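Branched-chain phosphotransacylase (Enterococcus faecalis, PDB 1YCO) probably transfers branched-chain acyl groups between coenzyme A and phosphate. Local coordinates at residues G8-E13 against N37-T42; L15-K20 against S261-L266; A70-K75 against P249-S254; P149-L154 against A213-V218; E182-G187 against G207-D212. All blocks are in the same frame, centred on the assembly; numbering follows the deposited sequence.

Overall arrangement
The five contacts fall into two groups on opposite sides of the chain's centre. In the first, contact 3 lies in the parallel sheet, contact 2 is the helix pair packed against it, and contact 1 joins the loops that follow strands 2-7 and 29-35. Contacts 1 and 2 share helix 12-24 and touch, L40 O lying 4.0 Å from L15 CD2; contacts 2 and 3, centres 11 Å apart, meet at S265 CB and V251 CG1, 3.4 Å apart. Contacts 4 and 5, centres 7 Å apart, serve the mixed sheet and are joined by the K150-D212 salt bridge, NZ to OD2 2.7 Å. Both are nested between 70-75 and 249-254, yet contacts 3 and 4 have centres 25 Å apart.

Contact 1 (G8-E13 against N37-T42); sequences GGSQPE and NENLDT
S10 and E38 make the main polar link between the loop leading into helix 12-24 and the loop that follows strand 29-35. The hydroxyl OG of S10 donates to the carbonyl O of E38 at 2.8 Å, arriving with a C=O...OG angle of 127° and tilted 33° from the carbonyl plane. With chi1 at -172°, OG lies opposite the backbone N of S10 and extends across to the 37-42 loop. A second bond runs the other way: N37 ND2 donates a weak hydrogen bond to S10 O at 3.4 Å. One serine thus meets the facing loop through both its hydroxyl and its carbonyl.

The apolar share belongs to L40, whose CD1 branch rests 3.4 Å from P12 CD at the first turn of the helix, with Q11 CA close by.

Within 37-42 the polar groups shape the loop itself. N39 OD1 accepts from D41 N at 2.8 Å, an Asx turn, and also takes a bond from W46 NE1; E38 OE2 accepts from N39 N through its anti lone pair. On the other side an inverse gamma turn is built around S10, and Q11 takes the N-cap position.

The joint thus depends on one short hydroxyl-carbonyl bond, with a weak amide bond and a single leucine methyl beside it, where the chain leaves strands 2-7 and 29-35.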
# COMPACT_ATOMS: atom_id res chain seq x y z
N GLY A 8 -23.53 9.24 -18.69
CA GLY A 8 -24.17 9.76 -17.50
C GLY A 8 -23.42 10.99 -17.02
O GLY A 8 -23.13 11.13 -15.83
N GLY A 9 -23.11 11.88 -17.95
CA GLY A 9 -22.37 13.08 -17.61
C GLY A 9 -23.18 14.34 -17.38
O GLY A 9 -22.62 15.40 -17.11
N SER A 10 -24.50 14.25 -17.49
CA SER A 10 -25.31 15.44 -17.28
C SER A 10 -25.50 15.68 -15.79
O SER A 10 -26.62 15.61 -15.27
CB SER A 10 -26.66 15.29 -17.97
OG SER A 10 -27.36 16.52 -17.91
N GLN A 11 -24.40 15.97 -15.10
CA GLN A 11 -24.41 16.20 -13.66
C GLN A 11 -23.61 17.44 -13.28
O GLN A 11 -22.57 17.73 -13.88
CB GLN A 11 -23.83 14.98 -12.96
CG GLN A 11 -24.37 13.66 -13.49
CD GLN A 11 -25.82 13.41 -13.09
OE1 GLN A 11 -26.41 12.41 -13.48
NE2 GLN A 11 -26.38 14.32 -12.31
N PRO A 12 -24.05 18.18 -12.25
CA PRO A 12 -23.30 19.39 -11.85
C PRO A 12 -21.84 19.08 -11.52
O PRO A 12 -20.98 19.95 -11.62
CB PRO A 12 -24.11 19.92 -10.67
CG PRO A 12 -24.67 18.68 -10.05
CD PRO A 12 -25.10 17.87 -11.26
N GLU A 13 -21.58 17.84 -11.13
CA GLU A 13 -20.22 17.40 -10.80
C GLU A 13 -19.42 17.28 -12.11
O GLU A 13 -18.27 17.71 -12.19
CB GLU A 13 -20.25 16.05 -10.09
CG GLU A 13 -21.23 15.95 -8.92
CD GLU A 13 -22.61 15.50 -9.36
OE1 GLU A 13 -22.70 14.54 -10.16
OE2 GLU A 13 -23.62 16.08 -8.87
N ASN A 37 -30.83 11.78 -17.02
CA ASN A 37 -31.17 12.98 -16.25
C ASN A 37 -31.28 14.17 -17.20
O ASN A 37 -30.62 14.20 -18.23
CB ASN A 37 -30.08 13.26 -15.20
CG ASN A 37 -30.51 14.31 -14.18
OD1 ASN A 37 -31.50 14.14 -13.47
ND2 ASN A 37 -29.75 15.40 -14.09
N GLU A 38 -32.10 15.16 -16.85
CA GLU A 38 -32.27 16.32 -17.72
C GLU A 38 -30.95 17.06 -17.91
O GLU A 38 -29.99 16.84 -17.17
CB GLU A 38 -33.33 17.28 -17.15
CG GLU A 38 -33.60 18.51 -18.04
CD GLU A 38 -34.15 18.13 -19.42
OE1 GLU A 38 -35.38 18.26 -19.63
OE2 GLU A 38 -33.36 17.70 -20.29
N ASN A 39 -30.90 17.92 -18.92
CA ASN A 39 -29.71 18.68 -19.24
C ASN A 39 -29.47 19.83 -18.27
O ASN A 39 -30.40 20.51 -17.85
CB ASN A 39 -29.79 19.19 -20.67
CG ASN A 39 -28.56 19.93 -21.10
OD1 ASN A 39 -27.47 19.71 -20.56
ND2 ASN A 39 -28.71 20.81 -22.08
N LEU A 40 -28.20 20.05 -17.91
CA LEU A 40 -27.82 21.13 -16.99
C LEU A 40 -26.96 22.16 -17.71
O LEU A 40 -26.48 23.13 -17.13
CB LEU A 40 -27.06 20.54 -15.80
CG LEU A 40 -27.81 19.44 -15.03
CD1 LEU A 40 -26.90 18.82 -13.99
CD2 LEU A 40 -29.06 20.02 -14.38
N ASP A 41 -26.77 21.93 -19.00
CA ASP A 41 -25.98 22.81 -19.84
C ASP A 41 -26.80 24.03 -20.28
O ASP A 41 -27.86 23.89 -20.90
CB ASP A 41 -25.48 22.03 -21.06
CG ASP A 41 -24.78 22.91 -22.07
OD1 ASP A 41 -23.80 23.58 -21.70
OD2 ASP A 41 -25.22 22.92 -23.25
N THR A 42 -26.29 25.21 -19.93
CA THR A 42 -26.92 26.50 -20.25
C THR A 42 -25.99 27.31 -21.16
O THR A 42 -26.44 28.05 -22.03
CB THR A 42 -27.19 27.34 -18.98
OG1 THR A 42 -28.25 26.74 -18.22
CG2 THR A 42 -27.56 28.77 -19.35

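Contact 2 (L15-K20 against S261-L266); sequences LQLVKK and SKFHSL
K20 and L17 both reach helix 259-274 with CG opposite their own backbone N (chi1 -178° for K20), and F263 answers with the same first torsion, -170°. These choices send all three groups into the interface between two helices that pack over the parallel sheet containing strands 72-75 and 250-252. The short axes cross at -53° with a closest approach of 10.0 Å, and the nearest CA pair is L17 with F263.

K20 stays extended until chi4 turns its end, and its aliphatic chain passes over one face of the F263 ring at about a right angle to that side chain. CE sits 3.5 Å above the ring plane, displaced toward the rim, and makes a CH-pi contact. NZ lies farther out, 4.9 Å from the ring centroid and also over the face, so the geometry adds a cation-pi interaction. The ammonium group is further held by salt bridges to E24 and E260, one from each helix, so charge pairing and ring packing act on the same lysine.

L17 works nearer the backbone. Its two methyls divide the opposing surface: CD2 rests against K262 CB at 3.9 Å, whereas CD1 comes to the edge of the F263 ring, near its plane, and also meets the L266 side chain. The nearest atom to L17 CD1 on this helix is the backbone N of F263, at 3.7 Å.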
# COMPACT_ATOMS: atom_id res chain seq x y z
N LEU A 15 -20.25 18.76 -14.88
CA LEU A 15 -20.23 20.11 -15.46
C LEU A 15 -19.00 20.89 -15.00
O LEU A 15 -18.37 21.60 -15.78
CB LEU A 15 -21.49 20.87 -15.07
CG LEU A 15 -21.74 22.15 -15.86
CD1 LEU A 15 -22.03 21.80 -17.32
CD2 LEU A 15 -22.91 22.89 -15.26
N GLN A 16 -18.67 20.76 -13.72
CA GLN A 16 -17.52 21.45 -13.15
C GLN A 16 -16.23 20.99 -13.85
O GLN A 16 -15.30 21.78 -14.04
CB GLN A 16 -17.44 21.16 -11.64
CG GLN A 16 -17.06 22.36 -10.78
CD GLN A 16 -16.72 21.97 -9.35
OE1 GLN A 16 -17.48 21.26 -8.69
NE2 GLN A 16 -15.57 22.44 -8.86
N LEU A 17 -16.19 19.71 -14.24
CA LEU A 17 -15.04 19.11 -14.93
C LEU A 17 -14.89 19.66 -16.34
O LEU A 17 -13.80 20.08 -16.76
CB LEU A 17 -15.19 17.59 -15.03
CG LEU A 17 -14.13 16.83 -15.85
CD1 LEU A 17 -12.75 17.10 -15.28
CD2 LEU A 17 -14.43 15.33 -15.84
N VAL A 18 -15.99 19.63 -17.08
CA VAL A 18 -16.01 20.13 -18.44
C VAL A 18 -15.55 21.58 -18.47
O VAL A 18 -14.62 21.94 -19.22
CB VAL A 18 -17.42 20.01 -19.04
CG1 VAL A 18 -17.45 20.59 -20.44
CG2 VAL A 18 -17.84 18.54 -19.07
N LYS A 19 -16.17 22.42 -17.65
CA LYS A 19 -15.79 23.82 -17.60
C LYS A 19 -14.28 23.97 -17.38
O LYS A 19 -13.59 24.67 -18.13
CB LYS A 19 -16.56 24.55 -16.49
CG LYS A 19 -18.04 24.71 -16.79
CD LYS A 19 -18.74 25.60 -15.79
CE LYS A 19 -20.23 25.77 -16.16
NZ LYS A 19 -21.00 26.58 -15.16
N LYS A 20 -13.77 23.28 -16.36
CA LYS A 20 -12.35 23.32 -16.06
C LYS A 20 -11.52 22.89 -17.26
O LYS A 20 -10.58 23.58 -17.66
CB LYS A 20 -12.04 22.41 -14.86
CG LYS A 20 -10.58 22.44 -14.44
CD LYS A 20 -10.35 21.53 -13.24
CE LYS A 20 -8.89 21.54 -12.81
NZ LYS A 20 -8.40 22.91 -12.45
N SER A 261 -9.29 15.59 -9.25
CA SER A 261 -9.03 14.17 -9.40
C SER A 261 -9.49 13.70 -10.77
O SER A 261 -8.74 13.03 -11.49
CB SER A 261 -9.75 13.40 -8.29
OG SER A 261 -9.61 12.00 -8.47
N LYS A 262 -10.72 14.04 -11.15
CA LYS A 262 -11.22 13.62 -12.46
C LYS A 262 -10.36 14.26 -13.55
O LYS A 262 -10.01 13.61 -14.54
CB LYS A 262 -12.67 14.06 -12.64
CG LYS A 262 -13.63 13.38 -11.69
CD LYS A 262 -14.98 14.09 -11.63
CE LYS A 262 -15.90 13.41 -10.62
NZ LYS A 262 -17.04 14.27 -10.18
N PHE A 263 -9.99 15.52 -13.34
CA PHE A 263 -9.18 16.25 -14.31
C PHE A 263 -7.83 15.58 -14.58
O PHE A 263 -7.38 15.51 -15.73
CB PHE A 263 -8.96 17.69 -13.83
CG PHE A 263 -8.35 18.59 -14.86
CD1 PHE A 263 -9.03 18.88 -16.04
CD2 PHE A 263 -7.07 19.11 -14.67
CE1 PHE A 263 -8.45 19.68 -17.02
CE2 PHE A 263 -6.48 19.92 -15.65
CZ PHE A 263 -7.16 20.20 -16.83
N HIS A 264 -7.20 15.06 -13.53
CA HIS A 264 -5.91 14.40 -13.68
C HIS A 264 -6.02 13.16 -14.57
O HIS A 264 -5.15 12.92 -15.41
CB HIS A 264 -5.32 14.02 -12.32
CG HIS A 264 -4.96 15.19 -11.46
ND1 HIS A 264 -4.48 16.37 -11.98
CD2 HIS A 264 -4.96 15.34 -10.11
CE1 HIS A 264 -4.19 17.20 -10.99
NE2 HIS A 264 -4.47 16.60 -9.85
N SER A 265 -7.08 12.37 -14.38
CA SER A 265 -7.29 11.17 -15.17
C SER A 265 -7.58 11.57 -16.61
O SER A 265 -7.04 11.00 -17.57
CB SER A 265 -8.44 10.33 -14.62
OG SER A 265 -8.09 9.78 -13.35
N LEU A 266 -8.44 12.57 -16.76
CA LEU A 266 -8.79 13.06 -18.09
C LEU A 266 -7.52 13.56 -18.78
O LEU A 266 -7.31 13.33 -19.98
CB LEU A 266 -9.81 14.19 -17.98
CG LEU A 266 -10.12 14.95 -19.26
CD1 LEU A 266 -10.38 14.00 -20.42
CD2 LEU A 266 -11.33 15.85 -19.00

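Contact 3 (A70-K75 against P249-S254); sequences AQILLK and PVVLTS
L73 and V250 stand side by side, pointing the same way, as neighbours on two parallel strands of an alpha/beta sheet; strand 250-252 is outermost within this chain. The short strand axes run 4.7 Å apart. Three backbone bonds join them, from L73 N to P249 O, from V251 N to L73 O and from K75 N to V251 O, each nearly straight.

On the face of L73 and V250, methyl CD2 of L73 meets CG1 of V250 at 4.0 Å, and M87 of helix 80-87 covers both residues. The aliphatic part of K75 extends this ridge: its CD lies 3.9 Å from CD2 of L252, the two side chains crossing at a slant. On the face of L74 and V251, the branched carbons CG and CB of that pair approach to 4.2 Å. The CG2 methyl of I72 fits into the corner formed by P249 O and V251 CG2, while helix 259-274 closes over V251 with S265 and A269.

At the upstream end, the proline ring of P249 abuts Q71, CD to O 3.4 Å. Downstream, T253 CB bulges toward K75 O, 3.1 Å away. The chain of K75 bends at chi3 (92°) and again at chi4, carrying NZ forward past the strand end. There NZ makes a hydrogen bond to I78 O, and a weak bond of 3.2 Å joins K75 NZ to T253 O.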
# COMPACT_ATOMS: atom_id res chain seq x y z
N ALA A 70 -15.17 9.16 -31.17
CA ALA A 70 -14.69 9.69 -29.90
C ALA A 70 -13.34 9.02 -29.64
O ALA A 70 -13.13 7.88 -30.04
CB ALA A 70 -15.68 9.37 -28.78
N GLN A 71 -12.44 9.75 -28.98
CA GLN A 71 -11.09 9.27 -28.68
C GLN A 71 -10.90 8.89 -27.21
O GLN A 71 -9.89 8.29 -26.84
CB GLN A 71 -10.05 10.34 -29.04
CG GLN A 71 -9.94 10.67 -30.51
CD GLN A 71 -11.24 11.22 -31.10
OE1 GLN A 71 -11.72 12.29 -30.70
NE2 GLN A 71 -11.80 10.49 -32.04
N ILE A 72 -11.86 9.27 -26.37
CA ILE A 72 -11.78 8.95 -24.96
C ILE A 72 -13.16 8.69 -24.39
O ILE A 72 -14.12 9.39 -24.70
CB ILE A 72 -11.14 10.11 -24.15
CG1 ILE A 72 -9.69 10.34 -24.61
CG2 ILE A 72 -11.16 9.77 -22.66
CD1 ILE A 72 -9.08 11.62 -24.05
N LEU A 73 -13.27 7.66 -23.57
CA LEU A 73 -14.52 7.31 -22.94
C LEU A 73 -14.41 7.69 -21.46
O LEU A 73 -13.38 7.43 -20.83
CB LEU A 73 -14.79 5.81 -23.08
CG LEU A 73 -16.12 5.32 -22.50
CD1 LEU A 73 -17.27 5.99 -23.25
CD2 LEU A 73 -16.21 3.82 -22.64
N LEU A 74 -15.46 8.30 -20.92
CA LEU A 74 -15.46 8.71 -19.53
C LEU A 74 -16.77 8.35 -18.83
O LEU A 74 -17.85 8.71 -19.29
CB LEU A 74 -15.21 10.22 -19.44
CG LEU A 74 -15.01 10.87 -18.07
CD1 LEU A 74 -14.14 12.11 -18.21
CD2 LEU A 74 -16.37 11.23 -17.46
N LYS A 75 -16.65 7.64 -17.71
CA LYS A 75 -17.80 7.21 -16.95
C LYS A 75 -18.31 8.24 -15.95
O LYS A 75 -17.70 8.45 -14.89
CB LYS A 75 -17.48 5.92 -16.19
CG LYS A 75 -18.67 5.33 -15.45
CD LYS A 75 -18.26 4.18 -14.56
CE LYS A 75 -17.93 4.64 -13.16
NZ LYS A 75 -19.14 5.19 -12.46
N PRO A 249 -8.72 5.20 -24.47
CA PRO A 249 -8.50 5.30 -23.02
C PRO A 249 -9.85 5.40 -22.32
O PRO A 249 -10.74 6.13 -22.77
CB PRO A 249 -7.71 6.60 -22.89
CG PRO A 249 -6.87 6.60 -24.10
CD PRO A 249 -7.86 6.16 -25.18
N VAL A 250 -10.02 4.68 -21.22
CA VAL A 250 -11.29 4.76 -20.51
C VAL A 250 -11.06 5.34 -19.13
O VAL A 250 -10.29 4.80 -18.36
CB VAL A 250 -11.98 3.37 -20.40
CG1 VAL A 250 -13.39 3.53 -19.83
CG2 VAL A 250 -12.03 2.71 -21.76
N VAL A 251 -11.70 6.46 -18.85
CA VAL A 251 -11.54 7.11 -17.55
C VAL A 251 -12.74 6.79 -16.65
O VAL A 251 -13.89 6.98 -17.03
CB VAL A 251 -11.42 8.65 -17.72
CG1 VAL A 251 -11.21 9.31 -16.38
CG2 VAL A 251 -10.30 8.99 -18.68
N LEU A 252 -12.45 6.29 -15.45
CA LEU A 252 -13.50 5.96 -14.50
C LEU A 252 -13.62 7.08 -13.48
O LEU A 252 -12.64 7.47 -12.84
CB LEU A 252 -13.17 4.64 -13.79
CG LEU A 252 -13.15 3.40 -14.70
CD1 LEU A 252 -12.72 2.17 -13.91
CD2 LEU A 252 -14.53 3.20 -15.30
N THR A 253 -14.83 7.60 -13.33
CA THR A 253 -15.09 8.68 -12.39
C THR A 253 -16.14 8.26 -11.36
O THR A 253 -17.05 7.49 -11.67
CB THR A 253 -15.58 9.94 -13.16
OG1 THR A 253 -14.46 10.78 -13.47
CG2 THR A 253 -16.61 10.73 -12.36
N SER A 254 -15.98 8.76 -10.14
CA SER A 254 -16.91 8.47 -9.05
C SER A 254 -17.38 9.80 -8.52
O SER A 254 -16.57 10.71 -8.32
CB SER A 254 -16.21 7.68 -7.94
OG SER A 254 -17.09 7.47 -6.84

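Contact 4 (P149-L154 against A213-V218); sequences PKIALL and ADILVV
I151 and V217 pack closely on one side of the paired strands, their CG2 methyls 3.6 Å apart. On the same face I151 and I215 lie alongside each other, with CG1 of I151 near CD1 of I215, and L153 brings CD2 to 3.8 Å from V217 CB. Helix 127-143 seals this side, V134 against I151 and L130 against V217. On the side of A152 and L216 two alanines meet, CB of A152 3.9 Å from CB of A213, and A194 of helix 191-195 lies over A152, L154 and L216.

The strands run parallel, their short axes 24° apart, inside a mixed sheet that also includes 184-189 and 113-117. From I151 with I215 to L153 with V217 the register is regular, the bonds passing from A152 N to I215 O, V217 N to A152 O and L154 N to V217 O.

The start of the pair is more polar and partly exposed. Here K150 O is gripped by two successive amides, D214 N at 2.8 Å and I215 N at 2.9 Å; the first comes in at a C=O...N angle of 134°, the second almost in line with the carbonyl. D214 returns a bond through its side chain, OD2 accepting from K150 N at 2.8 Å with its anti lone pair. K150 sets CG opposite its carbonyl carbon (chi1 -63°), beside that carboxylate, and stays extended beyond, taking NZ to a salt bridge with D212 OD2 instead.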
# COMPACT_ATOMS: atom_id res chain seq x y z
N PRO A 149 11.70 2.20 -20.69
CA PRO A 149 11.20 2.30 -19.32
C PRO A 149 11.65 1.22 -18.33
O PRO A 149 11.74 0.04 -18.68
CB PRO A 149 9.69 2.29 -19.50
CG PRO A 149 9.52 1.41 -20.70
CD PRO A 149 10.59 1.95 -21.63
N LYS A 150 11.92 1.63 -17.10
CA LYS A 150 12.31 0.69 -16.07
C LYS A 150 11.03 0.22 -15.40
O LYS A 150 10.20 1.02 -14.93
CB LYS A 150 13.26 1.34 -15.07
CG LYS A 150 14.58 1.77 -15.72
CD LYS A 150 15.63 2.21 -14.73
CE LYS A 150 16.86 2.76 -15.47
NZ LYS A 150 18.09 2.83 -14.61
N ILE A 151 10.86 -1.10 -15.38
CA ILE A 151 9.68 -1.74 -14.81
C ILE A 151 10.05 -2.63 -13.64
O ILE A 151 10.66 -3.70 -13.79
CB ILE A 151 8.95 -2.56 -15.89
CG1 ILE A 151 8.71 -1.65 -17.11
CG2 ILE A 151 7.64 -3.11 -15.35
CD1 ILE A 151 8.09 -2.34 -18.31
N ALA A 152 9.67 -2.15 -12.46
CA ALA A 152 9.93 -2.83 -11.22
C ALA A 152 8.74 -3.68 -10.78
O ALA A 152 7.61 -3.20 -10.69
CB ALA A 152 10.27 -1.81 -10.14
N LEU A 153 9.03 -4.95 -10.53
CA LEU A 153 8.04 -5.91 -10.07
C LEU A 153 8.15 -5.88 -8.55
O LEU A 153 9.08 -6.44 -7.97
CB LEU A 153 8.36 -7.30 -10.61
CG LEU A 153 8.50 -7.28 -12.14
CD1 LEU A 153 8.80 -8.69 -12.65
CD2 LEU A 153 7.19 -6.76 -12.75
N LEU A 154 7.20 -5.21 -7.92
CA LEU A 154 7.17 -5.05 -6.47
C LEU A 154 6.84 -6.25 -5.63
O LEU A 154 5.95 -7.04 -5.95
CB LEU A 154 6.19 -3.95 -6.10
CG LEU A 154 6.59 -2.51 -6.37
CD1 LEU A 154 5.45 -1.62 -5.88
CD2 LEU A 154 7.88 -2.18 -5.62
N ALA A 213 12.77 3.71 -11.01
CA ALA A 213 11.82 2.99 -11.86
C ALA A 213 10.80 3.91 -12.50
O ALA A 213 10.36 4.89 -11.90
CB ALA A 213 11.11 1.92 -11.06
N ASP A 214 10.39 3.58 -13.72
CA ASP A 214 9.41 4.40 -14.44
C ASP A 214 7.99 3.86 -14.29
O ASP A 214 7.00 4.58 -14.45
CB ASP A 214 9.80 4.48 -15.90
CG ASP A 214 11.15 5.11 -16.09
OD1 ASP A 214 11.29 6.30 -15.74
OD2 ASP A 214 12.07 4.42 -16.57
N ILE A 215 7.91 2.57 -14.00
CA ILE A 215 6.64 1.91 -13.84
C ILE A 215 6.74 0.94 -12.68
O ILE A 215 7.70 0.17 -12.56
CB ILE A 215 6.26 1.09 -15.09
CG1 ILE A 215 6.19 2.00 -16.31
CG2 ILE A 215 4.94 0.35 -14.85
CD1 ILE A 215 5.95 1.26 -17.60
N LEU A 216 5.74 0.97 -11.82
CA LEU A 216 5.71 0.06 -10.69
C LEU A 216 4.59 -0.92 -11.00
O LEU A 216 3.52 -0.51 -11.42
CB LEU A 216 5.43 0.82 -9.40
CG LEU A 216 6.37 1.97 -8.99
CD1 LEU A 216 5.87 2.59 -7.68
CD2 LEU A 216 7.79 1.45 -8.81
N VAL A 217 4.86 -2.20 -10.81
CA VAL A 217 3.88 -3.26 -11.03
C VAL A 217 3.66 -4.02 -9.70
O VAL A 217 4.59 -4.62 -9.14
CB VAL A 217 4.37 -4.27 -12.11
CG1 VAL A 217 3.29 -5.32 -12.38
CG2 VAL A 217 4.70 -3.54 -13.39
N VAL A 218 2.43 -3.97 -9.20
CA VAL A 218 2.05 -4.62 -7.96
C VAL A 218 1.54 -6.03 -8.20
O VAL A 218 1.19 -6.38 -9.32
CB VAL A 218 0.95 -3.83 -7.23
CG1 VAL A 218 1.48 -2.45 -6.86
CG2 VAL A 218 -0.27 -3.72 -8.12

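Contact 5 (E182-G187 against G207-D212); sequences EATVFG and GPIMGD
The backbones of 182-187 and 207-212 stay well apart, F186 and P208 being the nearest CA pair at 6.9 Å, and no hydrogen bond passes between them; the outermost strand of the mixed sheet within this chain is met here by a loop leading to strand 215-217.

Contact is therefore made by side chains. P208 lies over one face of the F186 ring, its CD 4.1 Å from the centroid and only 11° off the ring normal, a CH-pi contact placed over the ring centre. With chi1 at -177°, F186 CG stands opposite its backbone N and holds the ring out toward the loop. P208 also touches T184, its CB meeting CG2 of the threonine at 3.7 Å. T184 turns that methyl to the proline, while its OG1 is hydrogen-bonded to H148 NE2.

I209 fills in beside the strand. Its CD1 lies 3.8 Å from T184 O and 4.0 Å from F186 CB, reaching the backbone between T184 and F186, both of which point toward the loop.

The loop itself is braced by M210 N donating to D212 OD1, and D212 OD2 pairs with K150 of the adjoining strand. The chemistry implies that the two segments meet through apolar surfaces, while polar bonds tie each of them to strand 150-154.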
# COMPACT_ATOMS: atom_id res chain seq x y z
N GLU A 182 13.45 -3.93 -25.22
CA GLU A 182 12.58 -2.76 -25.26
C GLU A 182 12.48 -2.07 -23.90
O GLU A 182 12.25 -0.86 -23.83
CB GLU A 182 11.19 -3.16 -25.75
CG GLU A 182 11.14 -3.53 -27.22
CD GLU A 182 9.74 -3.87 -27.68
OE1 GLU A 182 9.23 -4.94 -27.28
OE2 GLU A 182 9.16 -3.06 -28.44
N ALA A 183 12.65 -2.83 -22.82
CA ALA A 183 12.58 -2.25 -21.48
C ALA A 183 13.32 -3.10 -20.46
O ALA A 183 13.65 -4.26 -20.72
CB ALA A 183 11.13 -2.08 -21.05
N THR A 184 13.58 -2.51 -19.30
CA THR A 184 14.24 -3.23 -18.24
C THR A 184 13.20 -3.62 -17.20
O THR A 184 12.66 -2.77 -16.50
CB THR A 184 15.33 -2.37 -17.57
OG1 THR A 184 16.32 -2.00 -18.54
CG2 THR A 184 16.01 -3.15 -16.45
N VAL A 185 12.89 -4.92 -17.12
CA VAL A 185 11.92 -5.44 -16.16
C VAL A 185 12.66 -6.25 -15.09
O VAL A 185 13.36 -7.21 -15.42
CB VAL A 185 10.89 -6.36 -16.86
CG1 VAL A 185 9.78 -6.74 -15.90
CG2 VAL A 185 10.29 -5.67 -18.08
N PHE A 186 12.51 -5.86 -13.83
CA PHE A 186 13.16 -6.57 -12.72
C PHE A 186 12.40 -6.62 -11.39
O PHE A 186 11.76 -5.66 -10.98
CB PHE A 186 14.54 -5.97 -12.42
CG PHE A 186 15.30 -6.71 -11.35
CD1 PHE A 186 15.90 -7.94 -11.63
CD2 PHE A 186 15.35 -6.23 -10.05
CE1 PHE A 186 16.54 -8.68 -10.64
CE2 PHE A 186 15.99 -6.96 -9.05
CZ PHE A 186 16.59 -8.19 -9.36
N GLY A 187 12.52 -7.76 -10.72
CA GLY A 187 11.88 -7.98 -9.43
C GLY A 187 12.43 -9.31 -8.90
O GLY A 187 13.04 -10.06 -9.66
N GLY A 207 21.53 -3.21 -8.72
CA GLY A 207 20.66 -4.01 -9.57
C GLY A 207 20.30 -3.24 -10.82
O GLY A 207 20.74 -2.10 -10.97
N PRO A 208 19.50 -3.81 -11.74
CA PRO A 208 19.09 -3.15 -12.99
C PRO A 208 18.27 -1.89 -12.71
O PRO A 208 18.25 -0.97 -13.52
CB PRO A 208 18.26 -4.22 -13.70
CG PRO A 208 18.83 -5.49 -13.19
CD PRO A 208 19.03 -5.20 -11.72
N ILE A 209 17.58 -1.87 -11.58
CA ILE A 209 16.78 -0.71 -11.22
C ILE A 209 17.15 -0.26 -9.83
O ILE A 209 17.15 -1.04 -8.89
CB ILE A 209 15.28 -1.02 -11.28
CG1 ILE A 209 14.92 -1.51 -12.69
CG2 ILE A 209 14.49 0.23 -10.89
CD1 ILE A 209 13.53 -2.10 -12.82
N MET A 210 17.48 1.02 -9.70
CA MET A 210 17.87 1.54 -8.40
C MET A 210 17.19 2.86 -8.06
O MET A 210 17.71 3.94 -8.36
CB MET A 210 19.39 1.65 -8.35
CG MET A 210 20.05 0.28 -8.56
SD MET A 210 21.86 0.25 -8.46
CE MET A 210 22.28 0.97 -10.04
N GLY A 211 16.03 2.75 -7.43
CA GLY A 211 15.26 3.91 -7.02
C GLY A 211 14.84 4.84 -8.13
O GLY A 211 14.36 5.92 -7.85
N ASP A 212 15.01 4.41 -9.39
CA ASP A 212 14.65 5.23 -10.54
C ASP A 212 13.70 4.53 -11.52
O ASP A 212 13.80 4.74 -12.72
CB ASP A 212 15.91 5.69 -11.29
CG ASP A 212 16.65 4.55 -11.98
OD1 ASP A 212 16.44 3.37 -11.61
OD2 ASP A 212 17.47 4.82 -12.89